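Local structure of putative aspartyl-tRNA synthetase (6OD8) at residues I74-L79 / I91-S96; S189-A194 / Q355-P360; D286-F291 / E317-E322; T428-L433 / R478-S483. The protein probably catalyses the ATP-dependent attachment of L-aspartate to tRNA(Asp), releasing AMP and diphosphate. All coordinates share one frame; numbering follows the deposited sequence. Where two conformers were deposited one is given.

Contact 1: I74-L79 / I91-S96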
loop_
_atom_site.group_PDB
_atom_site.type_symbol
_atom_site.label_atom_id
_atom_site.label_comp_id
_atom_site.label_asym_id
_atom_site.label_seq_id
_atom_site.Cartn_x
_atom_site.Cartn_y
_atom_site.Cartn_z
ATOM N N ILE A 74 -23.925 20.606 1.835
ATOM C CA ILE A 74 -23.049 21.108 0.777
ATOM C C ILE A 74 -21.650 21.297 1.363
ATOM O O ILE A 74 -21.502 22.049 2.336
ATOM C CB ILE A 74 -23.563 22.432 0.193
ATOM C CG1 ILE A 74 -25.031 22.327 -0.249
ATOM C CG2 ILE A 74 -22.646 22.927 -0.933
ATOM C CD1 ILE A 74 -25.269 21.340 -1.359
ATOM N N PRO A 75 -20.613 20.677 0.799
ATOM C CA PRO A 75 -19.253 20.946 1.289
ATOM C C PRO A 75 -18.792 22.356 0.931
ATOM O O PRO A 75 -19.180 22.928 -0.087
ATOM C CB PRO A 75 -18.402 19.882 0.586
ATOM C CG PRO A 75 -19.194 19.463 -0.584
ATOM C CD PRO A 75 -20.639 19.629 -0.236
ATOM N N VAL A 76 -17.945 22.917 1.795
ATOM C CA VAL A 76 -17.431 24.262 1.569
ATOM C C VAL A 76 -16.762 24.365 0.201
ATOM O O VAL A 76 -16.815 25.419 -0.445
ATOM C CB VAL A 76 -16.465 24.654 2.708
ATOM C CG1 VAL A 76 -15.944 26.065 2.506
ATOM C CG2 VAL A 76 -17.168 24.538 4.047
ATOM N N SER A 77 -16.169 23.264 -0.279
ATOM C CA SER A 77 -15.436 23.292 -1.543
ATOM C C SER A 77 -16.335 23.648 -2.719
ATOM O O SER A 77 -15.857 24.190 -3.722
ATOM C CB SER A 77 -14.757 21.941 -1.786
ATOM O OG SER A 77 -15.688 20.862 -1.693
ATOM N N GLU A 78 -17.642 23.376 -2.608
ATOM C CA GLU A 78 -18.580 23.552 -3.708
ATOM C C GLU A 78 -19.230 24.932 -3.748
ATOM O O GLU A 78 -19.996 25.204 -4.674
ATOM C CB GLU A 78 -19.676 22.474 -3.636
ATOM C CG GLU A 78 -19.206 21.051 -3.939
ATOM C CD GLU A 78 -20.311 20.001 -3.756
ATOM O OE1 GLU A 78 -21.472 20.375 -3.468
ATOM O OE2 GLU A 78 -20.013 18.793 -3.893
ATOM N N LEU A 79 -18.932 25.816 -2.792
ATOM C CA LEU A 79 -19.719 27.030 -2.597
ATOM C C LEU A 79 -19.564 28.060 -3.705
ATOM O O LEU A 79 -20.351 29.015 -3.752
ATOM C CB LEU A 79 -19.350 27.666 -1.259
ATOM C CG LEU A 79 -19.920 26.918 -0.062
ATOM C CD1 LEU A 79 -19.440 27.533 1.257
ATOM C CD2 LEU A 79 -21.433 26.925 -0.171
ATOM N N ILE A 91 -24.374 23.903 5.351
ATOM C CA ILE A 91 -22.944 23.629 5.318
ATOM C C ILE A 91 -22.496 23.210 6.711
ATOM O O ILE A 91 -22.959 23.758 7.718
ATOM C CB ILE A 91 -22.151 24.864 4.838
ATOM C CG1 ILE A 91 -22.714 25.376 3.509
ATOM C CG2 ILE A 91 -20.675 24.533 4.683
ATOM C CD1 ILE A 91 -22.682 26.889 3.384
ATOM N N ARG A 92 -21.586 22.236 6.765
ATOM C CA ARG A 92 -20.896 21.880 7.999
ATOM C C ARG A 92 -19.440 22.317 7.870
ATOM O O ARG A 92 -18.765 21.942 6.906
ATOM C CB ARG A 92 -20.997 20.375 8.256
ATOM C CG ARG A 92 -20.373 19.942 9.560
ATOM C CD ARG A 92 -20.795 18.518 9.868
ATOM N NE ARG A 92 -22.248 18.451 10.085
ATOM C CZ ARG A 92 -22.931 17.322 10.280
ATOM N NH1 ARG A 92 -22.288 16.157 10.282
ATOM N NH2 ARG A 92 -24.259 17.362 10.471
ATOM N N ALA A 93 -18.957 23.119 8.821
ATOM C CA ALA A 93 -17.631 23.698 8.678
ATOM C C ALA A 93 -17.019 23.986 10.043
ATOM O O ALA A 93 -17.710 24.045 11.066
ATOM C CB ALA A 93 -17.684 25.000 7.855
ATOM N N ARG A 94 -15.701 24.202 10.013
ATOM C CA ARG A 94 -14.929 24.716 11.140
ATOM C C ARG A 94 -15.076 26.223 11.264
ATOM O O ARG A 94 -15.073 26.942 10.265
ATOM C CB ARG A 94 -13.440 24.397 10.954
ATOM C CG ARG A 94 -13.101 22.938 11.070
ATOM C CD ARG A 94 -12.585 22.608 12.449
ATOM N NE ARG A 94 -12.053 21.243 12.490
ATOM C CZ ARG A 94 -11.971 20.512 13.596
ATOM N NH1 ARG A 94 -12.377 21.006 14.755
ATOM N NH2 ARG A 94 -11.458 19.291 13.546
ATOM N N VAL A 95 -15.153 26.702 12.498
ATOM C CA VAL A 95 -15.114 28.134 12.784
ATOM C C VAL A 95 -13.639 28.523 12.890
ATOM O O VAL A 95 -12.978 28.224 13.884
ATOM C CB VAL A 95 -15.879 28.471 14.062
ATOM C CG1 VAL A 95 -15.793 29.957 14.365
ATOM C CG2 VAL A 95 -17.356 28.012 13.957
ATOM N N SER A 96 -13.111 29.185 11.856
ATOM C CA SER A 96 -11.722 29.641 11.925
ATOM C C SER A 96 -11.592 30.858 12.822
ATOM O O SER A 96 -10.698 30.924 13.675
ATOM C CB SER A 96 -11.187 29.988 10.533
ATOM O OG SER A 96 -10.900 28.834 9.780
HETATM O O HOH W 1 -17.576 21.198 4.547
#
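Val76 is the bump of this contact, and the hollow that takes it lies between Ile91 and Ala93, two residues apart on one strand. Its CG2 methyl meets Ile91 CG2 at 3.6 Å and the methyl of Ala93, CB, at 3.9 Å. With CG1 anti to the backbone N (chi1 -179°), CG2 is the branch turned to the strand, and the valine crosses the isoleucine side chain at about a right angle. Ile91 is gripped at several points: Ile74 O rests on its CG2 at 3.5 Å, while in one of its two conformers Ile91 CD1 meets Leu79 CD2 tip to tip at 3.8 Å. The strand belongs to the OB-fold nucleic-acid-binding domain, a small beta barrel which in this family serves anticodon recognition. Residues 74-79 bring a short 3-10 turn against it, closed by the backbone bond from Glu78 N to Pro75 O, and this turn presents Val76 and Leu79 to the barrel. Leu79 also reaches Val116 and Val149 on two other strands of the barrel, 114-121 and 142-151, and Val76 touches Asp111. Beside the apolar fit, one water bridges the two backbones, accepting from Val76 N at 3.3 Å and donating to Arg92 O at 2.7 Å. Arg92 itself turns its side chain away from the turn, to a salt bridge with Asp144.

Contact 2: S189-A194 / Q355-P360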
loop_
_atom_site.group_PDB
_atom_site.type_symbol
_atom_site.label_atom_id
_atom_site.label_comp_id
_atom_site.label_asym_id
_atom_site.label_seq_id
_atom_site.Cartn_x
_atom_site.Cartn_y
_atom_site.Cartn_z
ATOM N N SER A 189 0.796 28.359 11.019
ATOM C CA SER A 189 0.884 28.582 9.580
ATOM C C SER A 189 1.923 29.622 9.192
ATOM O O SER A 189 2.186 29.798 7.996
ATOM C CB SER A 189 -0.473 29.026 9.027
ATOM O OG SER A 189 -1.415 27.974 9.122
ATOM N N ARG A 190 2.506 30.313 10.164
ATOM C CA ARG A 190 3.384 31.437 9.875
ATOM C C ARG A 190 4.726 30.950 9.325
ATOM O O ARG A 190 5.292 29.966 9.810
ATOM C CB ARG A 190 3.576 32.264 11.148
ATOM C CG ARG A 190 4.466 33.484 10.983
ATOM C CD ARG A 190 4.340 34.435 12.156
ATOM N NE ARG A 190 3.063 35.138 12.139
ATOM C CZ ARG A 190 2.071 34.906 12.991
ATOM N NH1 ARG A 190 2.217 34.003 13.949
ATOM N NH2 ARG A 190 0.946 35.588 12.888
ATOM N N LYS A 191 5.219 31.635 8.284
ATOM C CA LYS A 191 6.548 31.353 7.740
ATOM C C LYS A 191 7.615 31.633 8.788
ATOM O O LYS A 191 7.518 32.604 9.545
ATOM C CB LYS A 191 6.826 32.213 6.501
ATOM C CG LYS A 191 5.837 32.058 5.353
ATOM C CD LYS A 191 6.104 33.080 4.250
ATOM C CE LYS A 191 7.458 32.868 3.610
ATOM N NZ LYS A 191 7.786 33.950 2.630
ATOM N N GLU A 192 8.649 30.783 8.823
ATOM C CA GLU A 192 9.733 30.984 9.784
ATOM C C GLU A 192 10.387 32.348 9.615
ATOM O O GLU A 192 10.863 32.932 10.595
ATOM C CB GLU A 192 10.780 29.874 9.651
ATOM N N SER A 193 10.405 32.879 8.389
ATOM C CA SER A 193 11.026 34.174 8.139
ATOM C C SER A 193 10.132 35.335 8.550
ATOM O O SER A 193 10.640 36.385 8.953
ATOM C CB SER A 193 11.382 34.312 6.662
ATOM O OG SER A 193 10.225 34.565 5.884
ATOM N N ALA A 194 8.816 35.177 8.442
ATOM C CA ALA A 194 7.904 36.258 8.781
ATOM C C ALA A 194 7.988 36.583 10.270
ATOM O O ALA A 194 8.369 35.751 11.097
ATOM C CB ALA A 194 6.466 35.891 8.404
ATOM N N GLN A 355 3.928 28.581 2.888
ATOM C CA GLN A 355 4.578 28.549 4.189
ATOM C C GLN A 355 6.042 28.135 4.109
ATOM O O GLN A 355 6.862 28.637 4.878
ATOM C CB GLN A 355 3.836 27.597 5.140
ATOM C CG GLN A 355 4.379 27.678 6.560
ATOM C CD GLN A 355 3.545 26.917 7.581
ATOM O OE1 GLN A 355 2.442 26.435 7.282
ATOM N NE2 GLN A 355 4.068 26.822 8.806
ATOM N N TYR A 356 6.380 27.233 3.194
ATOM C CA TYR A 356 7.702 26.612 3.118
ATOM C C TYR A 356 8.198 26.792 1.692
ATOM O O TYR A 356 8.144 25.852 0.885
ATOM C CB TYR A 356 7.631 25.129 3.492
ATOM C CG TYR A 356 7.201 24.859 4.918
ATOM C CD1 TYR A 356 7.951 25.327 5.992
ATOM C CD2 TYR A 356 6.056 24.111 5.191
ATOM C CE1 TYR A 356 7.571 25.073 7.301
ATOM C CE2 TYR A 356 5.664 23.851 6.494
ATOM C CZ TYR A 356 6.421 24.336 7.544
ATOM O OH TYR A 356 6.038 24.061 8.840
ATOM N N PRO A 357 8.652 27.995 1.339
ATOM C CA PRO A 357 8.974 28.285 -0.061
ATOM C C PRO A 357 10.036 27.348 -0.601
ATOM O O PRO A 357 11.013 27.020 0.081
ATOM C CB PRO A 357 9.478 29.731 -0.018
ATOM C CG PRO A 357 8.860 30.311 1.203
ATOM C CD PRO A 357 8.778 29.186 2.194
ATOM N N PHE A 358 9.822 26.901 -1.832
ATOM C CA PHE A 358 10.786 26.032 -2.490
ATOM C C PHE A 358 10.781 26.322 -3.979
ATOM O O PHE A 358 9.774 26.774 -4.534
ATOM C CB PHE A 358 10.480 24.552 -2.254
ATOM C CG PHE A 358 9.125 24.105 -2.769
ATOM C CD1 PHE A 358 7.986 24.252 -1.984
ATOM C CD2 PHE A 358 9.004 23.491 -4.012
ATOM C CE1 PHE A 358 6.730 23.804 -2.427
ATOM C CE2 PHE A 358 7.769 23.046 -4.469
ATOM C CZ PHE A 358 6.620 23.214 -3.671
ATOM N N GLU A 359 11.925 26.052 -4.623
ATOM C CA GLU A 359 11.971 26.065 -6.082
ATOM C C GLU A 359 11.553 24.694 -6.601
ATOM O O GLU A 359 12.066 23.672 -6.108
ATOM C CB GLU A 359 13.374 26.425 -6.594
ATOM N N PRO A 360 10.617 24.630 -7.556
ATOM C CA PRO A 360 10.176 23.328 -8.087
ATOM C C PRO A 360 11.352 22.493 -8.571
ATOM O O PRO A 360 12.303 23.006 -9.170
ATOM C CB PRO A 360 9.255 23.710 -9.251
ATOM C CG PRO A 360 8.752 25.064 -8.902
ATOM C CD PRO A 360 9.844 25.749 -8.127
HETATM O O HOH W 2 6.830 27.948 9.505
#
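Lys191 and Gln355 bring two irregular backbones together, with CA atoms 4.9 Å apart and neither segment forming a helix or strand where they meet. It is a loop-to-loop contact in which residues 189-194, between helix 185-189 and helix 201-206, meet a loop of the class II synthetase catalytic domain, residues 355-360, which follow helix 346-353. Gln355 does most of the work. Its CG stands anti to the backbone N (chi1 -173°) and the chain stays extended, which carries the amide across to the other loop. There Ser189 O sits over the amide carbon, 3.2 Å from Gln355 CD. Ser189 O and Gln355 OE1, 3.4 Å apart, are both acceptors, so this end of the amide is held by contact and not by a bond between them. The nitrogen is the gripping end: Gln355 NE2 donates to Ala188 O, just before the first segment, and to a water 3.1 Å away that in turn donates to Arg190 O at 2.6 Å. The amide thus ties down the backbone on both sides of Ser189. Behind it, Gln355 CG lies over the centre of the Tyr356 ring, 3.9 Å above its plane, and Arg204 and Ala216 pack against the same two side chains. Lys191 passes the Gln355 backbone, its CG 3.6 Å from Gln355 O. A bend at chi3 (64°) then brings Lys191 CE to 3.8 Å from Pro357 CG.

Contact 3: D286-F291 / E317-E322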
loop_
_atom_site.group_PDB
_atom_site.type_symbol
_atom_site.label_atom_id
_atom_site.label_comp_id
_atom_site.label_asym_id
_atom_site.label_seq_id
_atom_site.Cartn_x
_atom_site.Cartn_y
_atom_site.Cartn_z
ATOM N N ASP A 286 9.020 -17.637 -8.760
ATOM C CA ASP A 286 8.699 -17.361 -10.167
ATOM C C ASP A 286 7.767 -16.171 -10.356
ATOM O O ASP A 286 7.241 -15.979 -11.461
ATOM C CB ASP A 286 8.119 -18.591 -10.886
ATOM C CG ASP A 286 9.152 -19.721 -11.019
ATOM O OD1 ASP A 286 10.342 -19.437 -10.795
ATOM O OD2 ASP A 286 8.778 -20.879 -11.316
ATOM N N VAL A 287 7.571 -15.335 -9.349
ATOM C CA VAL A 287 6.879 -14.074 -9.614
ATOM C C VAL A 287 7.889 -13.187 -10.336
ATOM O O VAL A 287 8.963 -12.934 -9.787
ATOM C CB VAL A 287 6.374 -13.408 -8.321
ATOM C CG1 VAL A 287 5.584 -12.148 -8.666
ATOM C CG2 VAL A 287 5.519 -14.377 -7.492
ATOM N N PRO A 288 7.609 -12.700 -11.551
ATOM C CA PRO A 288 8.654 -11.990 -12.316
ATOM C C PRO A 288 9.032 -10.628 -11.768
ATOM O O PRO A 288 10.180 -10.200 -11.944
ATOM C CB PRO A 288 8.030 -11.827 -13.713
ATOM C CG PRO A 288 6.829 -12.666 -13.732
ATOM C CD PRO A 288 6.371 -12.878 -12.327
ATOM N N ARG A 289 8.094 -9.902 -11.155
ATOM C CA ARG A 289 8.267 -8.484 -10.824
ATOM C C ARG A 289 7.387 -8.165 -9.626
ATOM O O ARG A 289 6.185 -8.451 -9.716
ATOM C CB ARG A 289 7.822 -7.585 -11.991
ATOM C CG ARG A 289 8.584 -7.705 -13.309
ATOM C CD ARG A 289 7.820 -7.010 -14.449
ATOM N NE ARG A 289 6.790 -7.879 -15.018
ATOM C CZ ARG A 289 7.057 -8.874 -15.864
ATOM N NH1 ARG A 289 8.304 -9.108 -16.245
ATOM N NH2 ARG A 289 6.088 -9.623 -16.335
ATOM N N VAL A 290 7.926 -7.541 -8.569
ATOM C CA VAL A 290 7.135 -7.270 -7.371
ATOM C C VAL A 290 7.389 -5.857 -6.865
ATOM O O VAL A 290 8.444 -5.272 -7.073
ATOM C CB VAL A 290 7.423 -8.270 -6.219
ATOM C CG1 VAL A 290 7.005 -9.683 -6.604
ATOM C CG2 VAL A 290 8.932 -8.255 -5.827
ATOM N N PHE A 291 6.418 -5.340 -6.122
ATOM C CA PHE A 291 6.638 -4.149 -5.330
ATOM C C PHE A 291 5.955 -4.322 -3.986
ATOM O O PHE A 291 5.045 -5.140 -3.822
ATOM C CB PHE A 291 6.139 -2.882 -6.036
ATOM C CG PHE A 291 4.618 -2.774 -6.120
ATOM C CD1 PHE A 291 3.872 -2.282 -5.040
ATOM C CD2 PHE A 291 3.952 -3.153 -7.279
ATOM C CE1 PHE A 291 2.457 -2.165 -5.117
ATOM C CE2 PHE A 291 2.536 -3.049 -7.359
ATOM C CZ PHE A 291 1.810 -2.556 -6.279
ATOM N N GLU A 317 11.427 -5.169 -6.733
ATOM C CA GLU A 317 12.420 -6.169 -7.138
ATOM C C GLU A 317 11.945 -6.801 -8.441
ATOM O O GLU A 317 10.740 -6.951 -8.652
ATOM C CB GLU A 317 12.648 -7.247 -6.032
ATOM C CG GLU A 317 13.989 -8.057 -6.160
ATOM C CD GLU A 317 15.210 -7.302 -5.635
ATOM O OE1 GLU A 317 15.052 -6.254 -4.960
ATOM O OE2 GLU A 317 16.345 -7.764 -5.880
ATOM N N MET A 318 12.888 -7.148 -9.334
ATOM C CA MET A 318 12.490 -7.654 -10.643
ATOM C C MET A 318 13.580 -8.542 -11.230
ATOM O O MET A 318 14.765 -8.358 -10.946
ATOM C CB MET A 318 12.210 -6.495 -11.610
ATOM C CG MET A 318 13.452 -5.574 -11.745
ATOM S SD MET A 318 13.110 -4.141 -12.771
ATOM C CE MET A 318 13.328 -4.935 -14.370
ATOM N N ARG A 319 13.170 -9.504 -12.072
ATOM C CA ARG A 319 14.143 -10.241 -12.868
ATOM C C ARG A 319 14.907 -9.305 -13.788
ATOM O O ARG A 319 14.382 -8.291 -14.251
ATOM C CB ARG A 319 13.466 -11.275 -13.759
ATOM C CG ARG A 319 12.696 -12.315 -13.086
ATOM C CD ARG A 319 12.106 -13.181 -14.171
ATOM N NE ARG A 319 11.194 -14.119 -13.585
ATOM C CZ ARG A 319 10.343 -14.840 -14.283
ATOM N NH1 ARG A 319 10.300 -14.721 -15.612
ATOM N NH2 ARG A 319 9.540 -15.661 -13.644
ATOM N N ILE A 320 16.139 -9.683 -14.118
ATOM C CA ILE A 320 16.860 -9.013 -15.189
ATOM C C ILE A 320 17.259 -10.043 -16.233
ATOM O O ILE A 320 17.585 -11.188 -15.904
ATOM C CB ILE A 320 18.086 -8.228 -14.688
ATOM C CG1 ILE A 320 19.115 -9.136 -14.056
ATOM C CG2 ILE A 320 17.677 -7.193 -13.659
ATOM C CD1 ILE A 320 20.464 -8.447 -13.934
ATOM N N ASP A 321 17.206 -9.631 -17.497
ATOM C CA ASP A 321 17.671 -10.481 -18.589
ATOM C C ASP A 321 19.189 -10.497 -18.631
ATOM O O ASP A 321 19.815 -11.565 -18.683
ATOM C CB ASP A 321 17.139 -9.984 -19.942
ATOM C CG ASP A 321 15.625 -10.140 -20.105
ATOM O OD1 ASP A 321 15.033 -9.328 -20.845
ATOM O OD2 ASP A 321 15.031 -11.065 -19.523
ATOM N N GLU A 322 19.789 -9.316 -18.613
ATOM C CA GLU A 322 21.228 -9.218 -18.838
ATOM C C GLU A 322 21.934 -8.297 -17.862
ATOM O O GLU A 322 23.091 -8.551 -17.527
ATOM C CB GLU A 322 21.516 -8.706 -20.277
ATOM C CG GLU A 322 21.032 -9.594 -21.403
ATOM C CD GLU A 322 21.276 -8.975 -22.770
ATOM O OE1 GLU A 322 22.390 -8.458 -23.008
ATOM O OE2 GLU A 322 20.357 -9.018 -23.608
HETATM O O HOH W 3 10.778 -14.550 -10.966
#
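Arg319 leaves its strand with CG anti to the carbonyl carbon (chi1 -61°) and then runs straight from CG to NE (chi2 179°, chi3 -172°), side by side with Pro288. This lays one face of the guanidinium over Pro288 CB, which stands 3.8 Å from that plane, over its centre. The guanidinium edge is held as well. A water lying in its plane accepts from Arg319 NE at 2.7 Å and donates to Val287 O, also at 2.7 Å, which helps to fix the rotation of the group. The backbones form a regular antiparallel pair. Arg319 N bonds to Pro288 O at 3.1 Å, and Val290 and Glu317 make a hydrogen-bonded pair, Val290 N to Glu317 O at 2.9 Å and Glu317 N to Val290 O at 3.0 Å. Arg289 and Met318 form the adjoining non-hydrogen-bonded pair. These strands, 289-297 and 310-319, are the arms of motif 2 of class II synthetases, met here at the end remote from their connecting loop. Arg319 also makes a cation-pi contact with Trp521 and a salt bridge to Asp111 of the second subunit, while Asp286 pairs with Arg94 of that subunit, so the strand ends feed directly into the dimer interface. Helix 276-283 packs on the Val290 and Glu317 face and helix 325-342 against Met318; strand 241-242 continues the sheet beyond 289-297, and strand 523-529 beyond 310-319.

Contact 4: T428-L433 / R478-S483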
loop_
_atom_site.group_PDB
_atom_site.type_symbol
_atom_site.label_atom_id
_atom_site.label_comp_id
_atom_site.label_asym_id
_atom_site.label_seq_id
_atom_site.Cartn_x
_atom_site.Cartn_y
_atom_site.Cartn_z
ATOM N N THR A 428 28.517 15.126 3.757
ATOM C CA THR A 428 28.974 16.434 3.302
ATOM C C THR A 428 29.357 16.390 1.827
ATOM O O THR A 428 29.092 17.347 1.086
ATOM C CB THR A 428 30.152 16.922 4.151
ATOM O OG1 THR A 428 29.774 16.922 5.535
ATOM C CG2 THR A 428 30.546 18.342 3.749
ATOM N N ASN A 429 29.934 15.267 1.374
ATOM C CA ASN A 429 30.329 15.177 -0.025
ATOM C C ASN A 429 29.133 15.001 -0.962
ATOM O O ASN A 429 29.168 15.541 -2.072
ATOM C CB ASN A 429 31.345 14.047 -0.226
ATOM N N GLU A 430 28.055 14.305 -0.546
ATOM C CA GLU A 430 26.914 14.139 -1.459
ATOM C C GLU A 430 26.272 15.482 -1.790
ATOM O O GLU A 430 25.864 15.719 -2.936
ATOM C CB GLU A 430 25.856 13.173 -0.891
ATOM C CG GLU A 430 25.067 13.701 0.329
ATOM C CD GLU A 430 23.912 12.795 0.778
ATOM O OE1 GLU A 430 23.579 11.811 0.081
ATOM O OE2 GLU A 430 23.333 13.075 1.848
ATOM N N LYS A 431 26.176 16.382 -0.803
ATOM C CA LYS A 431 25.569 17.675 -1.089
ATOM C C LYS A 431 26.482 18.521 -1.964
ATOM O O LYS A 431 25.997 19.223 -2.859
ATOM C CB LYS A 431 25.193 18.408 0.202
ATOM C CG LYS A 431 23.716 18.163 0.553
ATOM C CD LYS A 431 23.148 19.125 1.585
ATOM C CE LYS A 431 23.025 18.447 2.940
ATOM N NZ LYS A 431 21.677 18.648 3.551
ATOM N N LEU A 432 27.799 18.446 -1.748
ATOM C CA LEU A 432 28.710 19.157 -2.638
ATOM C C LEU A 432 28.585 18.625 -4.063
ATOM O O LEU A 432 28.505 19.402 -5.021
ATOM C CB LEU A 432 30.153 19.048 -2.132
ATOM C CG LEU A 432 31.218 19.751 -2.982
ATOM C CD1 LEU A 432 30.904 21.224 -3.136
ATOM C CD2 LEU A 432 32.624 19.596 -2.359
ATOM N N LEU A 433 28.479 17.301 -4.211
ATOM C CA LEU A 433 28.356 16.716 -5.537
ATOM C C LEU A 433 27.080 17.172 -6.222
ATOM O O LEU A 433 27.097 17.516 -7.413
ATOM C CB LEU A 433 28.408 15.188 -5.445
ATOM C CG LEU A 433 28.210 14.419 -6.750
ATOM C CD1 LEU A 433 29.292 14.793 -7.791
ATOM C CD2 LEU A 433 28.167 12.898 -6.519
ATOM N N ARG A 478 18.095 16.775 -4.913
ATOM C CA ARG A 478 18.650 17.949 -4.240
ATOM C C ARG A 478 19.888 17.598 -3.410
ATOM O O ARG A 478 20.042 18.038 -2.270
ATOM C CB ARG A 478 17.586 18.636 -3.370
ATOM C CG ARG A 478 16.299 19.030 -4.091
ATOM C CD ARG A 478 15.504 19.999 -3.241
ATOM N NE ARG A 478 14.135 20.160 -3.716
ATOM C CZ ARG A 478 13.738 21.102 -4.572
ATOM N NH1 ARG A 478 14.613 21.967 -5.057
ATOM N NH2 ARG A 478 12.458 21.183 -4.935
ATOM N N GLY A 479 20.784 16.791 -3.986
ATOM C CA GLY A 479 22.056 16.508 -3.343
ATOM C C GLY A 479 22.012 15.495 -2.220
ATOM O O GLY A 479 22.988 15.382 -1.462
ATOM N N GLU A 480 20.911 14.756 -2.073
ATOM C CA GLU A 480 20.774 13.785 -0.997
ATOM C C GLU A 480 20.263 12.470 -1.558
ATOM O O GLU A 480 19.361 12.455 -2.406
ATOM C CB GLU A 480 19.832 14.317 0.093
ATOM C CG GLU A 480 20.338 15.635 0.656
ATOM C CD GLU A 480 19.609 16.052 1.924
ATOM O OE1 GLU A 480 19.335 15.179 2.785
ATOM O OE2 GLU A 480 19.319 17.251 2.057
ATOM N N GLU A 481 20.855 11.375 -1.065
ATOM C CA GLU A 481 20.539 10.039 -1.544
ATOM C C GLU A 481 19.079 9.705 -1.260
ATOM O O GLU A 481 18.596 9.878 -0.141
ATOM C CB GLU A 481 21.468 9.020 -0.866
ATOM C CG GLU A 481 21.388 7.600 -1.416
ATOM C CD GLU A 481 20.419 6.698 -0.646
ATOM O OE1 GLU A 481 19.977 7.081 0.462
ATOM O OE2 GLU A 481 20.100 5.602 -1.157
ATOM N N ILE A 482 18.370 9.218 -2.271
ATOM C CA ILE A 482 16.973 8.832 -2.097
ATOM C C ILE A 482 16.731 7.349 -2.390
ATOM O O ILE A 482 15.764 6.773 -1.863
ATOM C CB ILE A 482 16.037 9.715 -2.952
ATOM C CG1 ILE A 482 14.557 9.462 -2.614
ATOM C CG2 ILE A 482 16.261 9.471 -4.446
ATOM C CD1 ILE A 482 14.176 9.787 -1.151
ATOM N N SER A 483 17.601 6.683 -3.145
ATOM C CA SER A 483 17.361 5.289 -3.498
ATOM C C SER A 483 18.671 4.663 -3.953
ATOM O O SER A 483 19.464 5.308 -4.638
ATOM C CB SER A 483 16.298 5.169 -4.605
ATOM O OG SER A 483 16.009 3.791 -4.915
#
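Glu430 and Lys431, adjacent on helix 427-441, hold the start of strand 480-487 through different chemistry. The hydrogen bond comes from Glu430: with CG in the crowded position between the backbone N and carbonyl carbon (chi1 70°) and the rest of the chain extended, OE1 reaches Glu481 N at 3.0 Å, met from above the carboxylate plane. The salt bridge comes from Lys431, whose chain runs alongside Glu480 until NZ lies 3.1 Å from OE2, again well out of the carboxylate plane. Close backbone packing centres on Gly479. Its CA comes within 4.3 Å of Lys431 CA, and Gly479 O lies 3.5 Å from Lys431 CA in a CA-H...O contact and 3.2 Å from Glu430 CG. Arg478 and Gly479 both have positive phi, as in a type I' beta turn, and turn strand 472-477 back into 480-487; the helix crosses the new strand at 92°. A classic beta bulge follows, where Ile482 and Ser483 both face Met475. Glu480 has a second partner, Arg532, through OE1, and Glu481 OE2 bonds to Ser484. Glu430 OE2 and Glu480 OE1 stand 4.6 Å apart, so the two carboxylates would tend to raise each other's pKa; Lys431, Arg532 and the N-H of Glu481 probably offset this and keep both ionised.

Contact 1 is buried and mainly apolar, a turn fitted to an OB-fold strand, whereas contacts 2 and 4 lie at the surface and rely on polar groups: an amide and a water in one, carboxylates and a lysine in the other. Contact 3, partly buried, is held chiefly by strand pairing. Contacts 3 and 4 share the large mixed sheet of the catalytic domain, with centres 29 Å apart. Contacts 2 and 4 touch where Arg478 NH2 lies 2.8 Å from Glu359 O, a probable hydrogen bond. Contacts 1 and 3, 48 Å apart between centres within the chain, both reach the second subunit, contact 1 of one copy meeting contact 3 of the other across the dimer interface.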